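Endo-1,4-beta-xylanase (Pseudoalteromonas haloplanktis, PDB 1H12) is a cold-adapted family 8 glycoside hydrolase that cleaves internal beta-1,4 linkages of xylan and probably also of cellulose and related beta-glucans. Local coordinates at residues A[116-121]-A[178-183]. Sequence-based numbering, arbitrary orientation.
Sequences AKKQGV and TIKNKL
Lys182, in the last turn of helix 168-182, runs its side chain back along the loop 116-121, against the chain direction, to the carbonyl of Ala116. The bend at chi2 (-64°) gives the otherwise extended chain this course, and NZ gives a hydrogen bond of 2.8 Å to Ala116 O. The ammonium comes in tilted 34° from the carbonyl plane; Gln119 N, 3.3 Å from Ala116 O, reaches the same oxygen from the opposite face. On the way the methylenes pass the backbone, CE lying 3.6 Å from Gln119 O. Gln119 OE1 stays 3.9 Å from NZ, its amide being held through NE2 by His113 O. At its root Lys182 meets Val121 at about a right angle, CB against CG1 at 3.7 Å. That methyl also touches Thr178 CG2 and Leu183 CD2; Val121 and Leu183 both rest against Glu146 of helix 143-160, and Leu183 also on Pro143. In the (alpha/alpha)6 barrel fold of family 8, the loop joins helix 93-107 to strand 123-128, and a type II turn from Lys118 to Val121, with Gly120 at positive phi, turns Gln119 O toward the helix. Thr178 CG2, anti to the backbone N, packs 3.5 Å from Gly120 O, while OG1, bonded to Thr174 O, shares one water with Gln119 O and another with Gly120 O. A third water donates to both Lys117 O and Lys182 O. Replacing Lys182 by an alanine would probably cost Ala116 O its donor from the helix, leaving it Gln119 N, and open a gap where the methylenes pass Gln119 O.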
loop_
_atom_site.group_PDB
_atom_site.type_symbol
_atom_site.label_atom_id
_atom_site.label_comp_id
_atom_site.label_asym_id
_atom_site.label_seq_id
_atom_site.Cartn_x
_atom_site.Cartn_y
_atom_site.Cartn_z
ATOM N N ALA A 116 -4.819 -26.498 -0.004
ATOM C CA ALA A 116 -5.760 -25.720 0.753
ATOM C C ALA A 116 -5.247 -24.334 1.079
ATOM O O ALA A 116 -6.033 -23.418 1.240
ATOM C CB ALA A 116 -6.154 -26.457 2.074
ATOM N N LYS A 117 -3.965 -24.204 1.228
ATOM C CA LYS A 117 -3.380 -22.889 1.577
ATOM C C LYS A 117 -3.499 -21.859 0.482
ATOM O O LYS A 117 -3.401 -20.646 0.744
ATOM C CB LYS A 117 -1.939 -23.044 2.007
ATOM C CG LYS A 117 -1.781 -23.740 3.365
ATOM C CD LYS A 117 -0.361 -23.767 3.819
ATOM C CE LYS A 117 -0.176 -24.370 5.266
ATOM N NZ LYS A 117 -0.263 -25.858 5.115
ATOM N N LYS A 118 -3.746 -22.286 -0.759
ATOM C CA LYS A 118 -3.916 -21.389 -1.898
ATOM C C LYS A 118 -5.357 -21.110 -2.215
ATOM O O LYS A 118 -5.650 -20.232 -3.058
ATOM C CB LYS A 118 -3.265 -21.976 -3.142
ATOM C CG LYS A 118 -1.738 -21.818 -3.142
ATOM C CD LYS A 118 -1.091 -22.502 -4.264
ATOM C CE LYS A 118 0.415 -22.214 -4.264
ATOM N NZ LYS A 118 1.092 -23.112 -5.310
ATOM N N GLN A 119 -6.294 -21.830 -1.622
ATOM C CA GLN A 119 -7.705 -21.702 -2.007
ATOM C C GLN A 119 -8.233 -20.317 -1.784
ATOM O O GLN A 119 -8.256 -19.829 -0.656
ATOM C CB GLN A 119 -8.548 -22.718 -1.236
ATOM C CG GLN A 119 -8.239 -24.156 -1.668
ATOM C CD GLN A 119 -8.939 -25.210 -0.851
ATOM O OE1 GLN A 119 -9.545 -24.902 0.154
ATOM N NE2 GLN A 119 -8.831 -26.472 -1.285
ATOM N N GLY A 120 -8.675 -19.679 -2.862
ATOM C CA GLY A 120 -9.235 -18.356 -2.787
ATOM C C GLY A 120 -8.289 -17.213 -2.563
ATOM O O GLY A 120 -8.739 -16.078 -2.489
ATOM N N VAL A 121 -6.984 -17.473 -2.432
ATOM C CA VAL A 121 -6.016 -16.377 -2.368
ATOM C C VAL A 121 -5.668 -15.939 -3.793
ATOM O O VAL A 121 -5.965 -16.656 -4.749
ATOM C CB VAL A 121 -4.757 -16.704 -1.533
ATOM C CG1 VAL A 121 -5.167 -17.353 -0.194
ATOM C CG2 VAL A 121 -3.751 -17.557 -2.253
ATOM N N THR A 178 -11.133 -14.884 3.512
ATOM C CA THR A 178 -9.898 -15.429 2.987
ATOM C C THR A 178 -8.685 -14.937 3.762
ATOM O O THR A 178 -7.774 -15.704 4.074
ATOM C CB THR A 178 -9.796 -15.135 1.495
ATOM O OG1 THR A 178 -10.815 -15.905 0.831
ATOM C CG2 THR A 178 -8.425 -15.461 0.921
ATOM N N ILE A 179 -8.635 -13.644 4.051
ATOM C CA ILE A 179 -7.511 -13.110 4.823
ATOM C C ILE A 179 -7.435 -13.829 6.170
ATOM O O ILE A 179 -6.369 -14.295 6.586
ATOM C CB ILE A 179 -7.626 -11.589 4.977
ATOM C CG1 ILE A 179 -7.502 -10.895 3.634
ATOM C CG2 ILE A 179 -6.533 -11.107 5.929
ATOM C CD1 ILE A 179 -7.958 -9.425 3.657
ATOM N N LYS A 180 -8.560 -13.877 6.882
ATOM C CA LYS A 180 -8.588 -14.505 8.174
ATOM C C LYS A 180 -8.177 -15.971 8.132
ATOM O O LYS A 180 -7.413 -16.427 8.991
ATOM C CB LYS A 180 -10.002 -14.341 8.765
ATOM C CG LYS A 180 -10.182 -14.976 10.117
ATOM C CD LYS A 180 -11.587 -14.586 10.677
ATOM C CE LYS A 180 -11.865 -15.106 12.006
ATOM N NZ LYS A 180 -13.351 -14.692 12.126
ATOM N N ASN A 181 -8.688 -16.707 7.160
ATOM C CA ASN A 181 -8.492 -18.145 7.127
ATOM C C ASN A 181 -7.200 -18.595 6.488
ATOM O O ASN A 181 -6.755 -19.723 6.779
ATOM C CB ASN A 181 -9.644 -18.795 6.369
ATOM C CG ASN A 181 -10.936 -18.700 7.077
ATOM O OD1 ASN A 181 -10.995 -18.639 8.262
ATOM N ND2 ASN A 181 -12.031 -18.749 6.275
ATOM N N LYS A 182 -6.625 -17.799 5.614
ATOM C CA LYS A 182 -5.462 -18.179 4.858
ATOM C C LYS A 182 -4.233 -17.330 5.073
ATOM O O LYS A 182 -3.121 -17.788 4.785
ATOM C CB LYS A 182 -5.783 -18.141 3.332
ATOM C CG LYS A 182 -6.988 -18.950 2.918
ATOM C CD LYS A 182 -6.911 -20.454 3.126
ATOM C CE LYS A 182 -8.157 -21.154 2.664
ATOM N NZ LYS A 182 -8.087 -22.613 2.927
ATOM N N LEU A 183 -4.404 -16.078 5.504
ATOM C CA LEU A 183 -3.331 -15.088 5.442
ATOM C C LEU A 183 -2.981 -14.471 6.782
ATOM O O LEU A 183 -2.295 -13.459 6.814
ATOM C CB LEU A 183 -3.621 -13.996 4.409
ATOM C CG LEU A 183 -4.021 -14.489 2.999
ATOM C CD1 LEU A 183 -4.334 -13.316 2.129
ATOM C CD2 LEU A 183 -2.926 -15.338 2.410
HETATM O O HOH W 1 -3.136 -20.283 3.598
HETATM O O HOH W 2 -10.270 -18.607 0.818
HETATM O O HOH W 3 -11.301 -15.497 -1.838
#